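Local coordinates for protein triacylglycerol lipase (PDB 5AH1) that hydrolyses ester bonds as a zinc-binding lipase/esterase of the alpha/beta-hydrolase fold and is active on synthetic polyesters, at residues Gly233-Asp238 with Leu308-Ala313; Thr226-Asn231 with Ile390-Pro395. One frame throughout, in Å; residues are numbered along the deposited sequence.

Contact 1 of 2, residues Gly233-Asp238 with Leu308-Ala313; sequences GTTLSD and LSTEGA. With K (potassium ion), chain D.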
loop_
_atom_site.group_PDB
_atom_site.type_symbol
_atom_site.label_atom_id
_atom_site.label_comp_id
_atom_site.label_asym_id
_atom_site.label_seq_id
_atom_site.Cartn_x
_atom_site.Cartn_y
_atom_site.Cartn_z
ATOM N N GLY A 233 3.288 -10.849 -0.970
ATOM C CA GLY A 233 3.196 -10.895 0.480
ATOM C C GLY A 233 4.484 -10.458 1.158
ATOM O O GLY A 233 5.480 -10.110 0.515
ATOM N N THR A 234 4.453 -10.459 2.475
ATOM C CA THR A 234 5.633 -10.236 3.264
ATOM C C THR A 234 5.719 -11.297 4.341
ATOM O O THR A 234 4.741 -11.598 5.023
ATOM C CB THR A 234 5.655 -8.837 3.916
ATOM O OG1 THR A 234 6.714 -8.833 4.862
ATOM C CG2 THR A 234 4.323 -8.467 4.599
ATOM N N THR A 235 6.918 -11.841 4.516
ATOM C CA THR A 235 7.113 -12.851 5.549
ATOM C C THR A 235 7.054 -12.262 6.954
ATOM O O THR A 235 6.970 -13.006 7.916
ATOM C CB THR A 235 8.397 -13.666 5.350
ATOM O OG1 THR A 235 9.546 -12.829 5.488
ATOM C CG2 THR A 235 8.394 -14.381 4.004
ATOM N N LEU A 236 7.004 -10.939 7.070
ATOM C CA LEU A 236 6.737 -10.324 8.370
ATOM C C LEU A 236 5.368 -10.757 8.887
ATOM O O LEU A 236 5.200 -11.045 10.081
ATOM C CB LEU A 236 6.830 -8.802 8.311
ATOM C CG LEU A 236 6.709 -8.087 9.662
ATOM C CD1 LEU A 236 7.788 -8.540 10.635
ATOM C CD2 LEU A 236 6.765 -6.599 9.449
ATOM N N SER A 237 4.377 -10.840 8.003
ATOM C CA SER A 237 3.099 -11.376 8.429
ATOM C C SER A 237 3.214 -12.874 8.720
ATOM O O SER A 237 2.721 -13.345 9.749
ATOM C CB SER A 237 1.985 -11.115 7.425
ATOM O OG SER A 237 0.817 -11.751 7.914
ATOM N N ASP A 238 3.846 -13.633 7.831
ATOM C CA ASP A 238 3.965 -15.073 8.026
ATOM C C ASP A 238 4.536 -15.421 9.411
ATOM O O ASP A 238 4.054 -16.325 10.083
ATOM C CB ASP A 238 4.886 -15.695 6.987
ATOM C CG ASP A 238 4.382 -15.573 5.559
ATOM O OD1 ASP A 238 3.354 -14.952 5.292
ATOM O OD2 ASP A 238 5.076 -16.094 4.667
ATOM N N LEU A 308 -1.733 -9.821 3.534
ATOM C CA LEU A 308 -0.313 -9.477 3.546
ATOM C C LEU A 308 0.619 -10.667 3.609
ATOM O O LEU A 308 1.795 -10.536 3.277
ATOM C CB LEU A 308 0.001 -8.552 4.720
ATOM C CG LEU A 308 -0.583 -7.140 4.603
ATOM C CD1 LEU A 308 -0.490 -6.414 5.928
ATOM C CD2 LEU A 308 0.110 -6.326 3.507
ATOM N N SER A 309 0.111 -11.805 4.083
ATOM C CA SER A 309 0.939 -13.000 4.195
ATOM C C SER A 309 1.256 -13.536 2.806
ATOM O O SER A 309 0.555 -13.225 1.834
ATOM C CB SER A 309 0.231 -14.083 5.014
ATOM O OG SER A 309 -0.849 -14.683 4.318
ATOM N N THR A 310 2.292 -14.359 2.684
ATOM C CA THR A 310 2.631 -14.878 1.363
ATOM C C THR A 310 1.520 -15.782 0.822
ATOM O O THR A 310 1.205 -15.720 -0.366
ATOM C CB THR A 310 4.000 -15.570 1.359
ATOM O OG1 THR A 310 4.010 -16.663 2.279
ATOM C CG2 THR A 310 5.106 -14.558 1.726
ATOM N N GLU A 311 0.919 -16.613 1.674
ATOM C CA GLU A 311 -0.224 -17.407 1.245
ATOM C C GLU A 311 -1.376 -16.528 0.722
ATOM O O GLU A 311 -2.007 -16.838 -0.299
ATOM C CB GLU A 311 -0.717 -18.251 2.419
ATOM C CG GLU A 311 -1.900 -19.177 2.111
ATOM C CD GLU A 311 -2.485 -19.830 3.363
ATOM O OE1 GLU A 311 -2.436 -19.186 4.437
ATOM O OE2 GLU A 311 -2.982 -20.979 3.274
ATOM N N GLY A 312 -1.700 -15.472 1.459
ATOM C CA GLY A 312 -2.829 -14.635 1.109
ATOM C C GLY A 312 -2.568 -13.802 -0.136
ATOM O O GLY A 312 -3.469 -13.601 -0.947
ATOM N N ALA A 313 -1.339 -13.333 -0.285
ATOM C CA ALA A 313 -0.960 -12.564 -1.472
ATOM C C ALA A 313 -0.985 -13.486 -2.696
ATOM O O ALA A 313 -1.436 -13.082 -3.773
ATOM C CB ALA A 313 0.405 -11.958 -1.277
HETATM K K K D . 1.612 -15.585 10.949
HETATM O O HOH W 1 1.603 -17.363 4.458
#

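Contact 2 of 2, residues Thr226-Asn231 with Ile390-Pro395; sequences TISTPN and ISQDGP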
loop_
_atom_site.group_PDB
_atom_site.type_symbol
_atom_site.label_atom_id
_atom_site.label_comp_id
_atom_site.label_asym_id
_atom_site.label_seq_id
_atom_site.Cartn_x
_atom_site.Cartn_y
_atom_site.Cartn_z
ATOM N N THR A 226 3.070 0.455 -8.131
ATOM C CA THR A 226 3.253 -0.053 -6.771
ATOM C C THR A 226 4.624 0.372 -6.267
ATOM O O THR A 226 5.597 0.377 -7.015
ATOM C CB THR A 226 3.051 -1.597 -6.671
ATOM O OG1 THR A 226 4.150 -2.309 -7.257
ATOM C CG2 THR A 226 1.766 -2.020 -7.332
ATOM N N ILE A 227 4.671 0.785 -5.000
ATOM C CA ILE A 227 5.887 1.257 -4.355
ATOM C C ILE A 227 5.994 0.519 -3.022
ATOM O O ILE A 227 5.126 0.647 -2.168
ATOM C CB ILE A 227 5.858 2.788 -4.120
ATOM C CG1 ILE A 227 5.614 3.559 -5.419
ATOM C CG2 ILE A 227 7.158 3.229 -3.451
ATOM C CD1 ILE A 227 5.518 5.075 -5.198
ATOM N N SER A 228 7.055 -0.263 -2.869
ATOM C CA SER A 228 7.283 -1.032 -1.639
ATOM C C SER A 228 6.151 -2.017 -1.350
ATOM O O SER A 228 5.827 -2.308 -0.193
ATOM C CB SER A 228 7.445 -0.099 -0.436
ATOM O OG SER A 228 8.317 0.987 -0.712
ATOM N N THR A 229 5.547 -2.539 -2.404
ATOM C CA THR A 229 4.326 -3.324 -2.256
ATOM C C THR A 229 4.619 -4.821 -2.080
ATOM O O THR A 229 5.439 -5.380 -2.813
ATOM C CB THR A 229 3.410 -3.121 -3.473
ATOM O OG1 THR A 229 2.950 -1.771 -3.464
ATOM C CG2 THR A 229 2.196 -4.063 -3.482
ATOM N N PRO A 230 3.937 -5.467 -1.122
ATOM C CA PRO A 230 4.041 -6.927 -0.983
ATOM C C PRO A 230 3.226 -7.643 -2.061
ATOM O O PRO A 230 2.189 -8.240 -1.800
ATOM C CB PRO A 230 3.471 -7.177 0.405
ATOM C CG PRO A 230 2.437 -6.097 0.568
ATOM C CD PRO A 230 3.036 -4.882 -0.108
ATOM N N ASN A 231 3.680 -7.554 -3.305
ATOM C CA ASN A 231 2.943 -8.181 -4.389
ATOM C C ASN A 231 2.897 -9.712 -4.261
ATOM O O ASN A 231 1.951 -10.345 -4.744
ATOM C CB ASN A 231 3.503 -7.760 -5.747
ATOM C CG ASN A 231 3.054 -6.361 -6.175
ATOM O OD1 ASN A 231 1.862 -6.075 -6.221
ATOM N ND2 ASN A 231 4.010 -5.503 -6.521
ATOM N N ILE A 390 12.168 -9.246 -2.850
ATOM C CA ILE A 390 11.787 -10.126 -3.946
ATOM C C ILE A 390 10.298 -10.000 -4.275
ATOM O O ILE A 390 9.886 -10.233 -5.402
ATOM C CB ILE A 390 12.139 -11.618 -3.604
ATOM C CG1 ILE A 390 11.963 -12.521 -4.824
ATOM C CG2 ILE A 390 11.312 -12.135 -2.439
ATOM C CD1 ILE A 390 12.404 -13.946 -4.600
ATOM N N SER A 391 9.498 -9.642 -3.271
ATOM C CA SER A 391 8.051 -9.571 -3.403
ATOM C C SER A 391 7.573 -8.299 -4.103
ATOM O O SER A 391 6.437 -8.228 -4.547
ATOM C CB SER A 391 7.465 -9.612 -1.996
ATOM O OG SER A 391 6.058 -9.569 -2.010
ATOM N N GLN A 392 8.456 -7.307 -4.246
ATOM C CA GLN A 392 8.025 -5.960 -4.592
ATOM C C GLN A 392 7.913 -5.681 -6.097
ATOM O O GLN A 392 7.183 -4.767 -6.497
ATOM C CB GLN A 392 8.951 -4.935 -3.923
ATOM C CG GLN A 392 8.874 -4.953 -2.410
ATOM C CD GLN A 392 9.767 -3.911 -1.786
ATOM O OE1 GLN A 392 9.870 -2.801 -2.300
ATOM N NE2 GLN A 392 10.461 -4.259 -0.707
ATOM N N ASP A 393 8.604 -6.457 -6.931
ATOM C CA ASP A 393 8.643 -6.139 -8.357
ATOM C C ASP A 393 7.365 -6.501 -9.110
ATOM O O ASP A 393 7.177 -6.056 -10.240
ATOM C CB ASP A 393 9.891 -6.731 -9.046
ATOM C CG ASP A 393 9.915 -8.237 -9.058
ATOM O OD1 ASP A 393 9.019 -8.869 -8.475
ATOM O OD2 ASP A 393 10.865 -8.778 -9.666
ATOM N N GLY A 394 6.485 -7.273 -8.477
ATOM C CA GLY A 394 5.249 -7.670 -9.110
ATOM C C GLY A 394 4.838 -9.030 -8.615
ATOM O O GLY A 394 5.632 -9.718 -7.981
ATOM N N PRO A 395 3.589 -9.406 -8.892
ATOM C CA PRO A 395 3.087 -10.705 -8.442
ATOM C C PRO A 395 3.725 -11.832 -9.258
ATOM O O PRO A 395 3.775 -11.739 -10.490
ATOM C CB PRO A 395 1.591 -10.594 -8.717
ATOM C CG PRO A 395 1.516 -9.653 -9.906
ATOM C CD PRO A 395 2.570 -8.634 -9.633
HETATM O O HOH W 2 6.319 -2.421 -5.411
#

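Contact 1 of 2, residues Gly233-Asp238 with Leu308-Ala313
Asp238 and Thr310 meet with their side chains crossing at about a right angle, a carboxylate laid over the first turn of helix 310-317 in a contact that joins the short helix 235-239 to the start of helix 310-317 in this alpha/beta-hydrolase. Asp238 belongs to the shorter helix, and its carboxylate takes hold of Thr310 by both oxygens. Asp238 OD1 accepts from Thr310 N at 2.9 Å through its syn lone pair. Asp238 OD2 receives Thr310 OG1 at 2.7 Å, also on the syn side but 19° out of the carboxylate plane. Two bonds to one residue fix the rotation of the group, and the start of helix 310-317, together with Arg368, probably favours the negative charge. Arg368 adds a salt bridge to OD2 and also bonds Thr310 OG1. A water accepts from Glu311 N and donates weakly to OD1.

Each helix has its own cap: Thr234 OG1 takes Leu236 N and also bonds Val386 O, and Ser309 OG takes Gly312 N at 3.1 Å and also bonds Tyr306 O. With Thr234 OG1 turned opposite its own backbone N (chi1 169°), the methyl CG2 is left to lie 3.5 Å from Leu308 O. That carbonyl accepts Thr234 N almost head-on, with a C=O...N angle of 175°. Gly233 fits closely, its CA 3.1 Å from Leu308 O and its N 3.1 Å from Ala313 CB. Ser237 O and Asp238 O bind a potassium ion together with Met240 O; the ion lies 2.7 Å from Asp238 O.

Contact 2 of 2, residues Thr226-Asn231 with Ile390-Pro395
A chi1 of -78° sets Asn231 CG opposite its own carbonyl carbon, and chi2 of -55° then turns the amide so that ND2 faces both Gln392 O and Thr226 OG1. Gln392, with chi1 -65° and an extended chain beyond CG, runs back along Ser228 and Thr229. The contact lies just past the C-terminal end of strand 221-227 in the central parallel sheet of the alpha/beta-hydrolase fold, where the chain turns through an inverse gamma turn centred on Pro230.

Both acceptors of ND2 lie near the amide plane. Thr226 OG1 is 3.3 Å from Asn231 ND2, whereas Gln392 O, at the same distance, is approached from above its carbonyl plane. A water completes the link: it donates to Gln392 O at 2.7 Å and accepts from Thr226 OG1 and Thr229 N, while Asn231 OD1 is bonded by Arg189. Asn231 CB meanwhile packs on the backbone of Gly394, 3.4 Å from its C, with the ring of Pro395 beside it.

Gln392 CA approaches Thr229 O at 3.2 Å in a CA-H...O contact. The amide oxygen of Gln392 accepts from Thr333 N, which probably helps hold the chain end beside the strand terminus, with Gln392 OE1 3.2 Å from Ser228 CA.

The first segments, 226-231 and 233-238, follow each other in the chain, since strand 221-227 leads through 228-234 into helix 235-239, and the centres of the two contacts are 12 Å apart. Contact 1 and contact 2 meet at Ser391, whose OG lies 2.6 Å from Gly233 O in a probable hydrogen bond, and at a small apolar patch where Leu308 CD2 packs 3.8 Å from Pro230 CG. Helix 183-197 touches both through Gln186. It starts within the GxSxG sequence around Ser182, a pattern consistent with a nucleophile elbow, and Thr229 OG1 bonds Ser182 O. Contact 1 binds one potassium ion; the Ser228 side chain of contact 2 is about 11 Å from a second, bound by Pro351, Asp425 and Asp428.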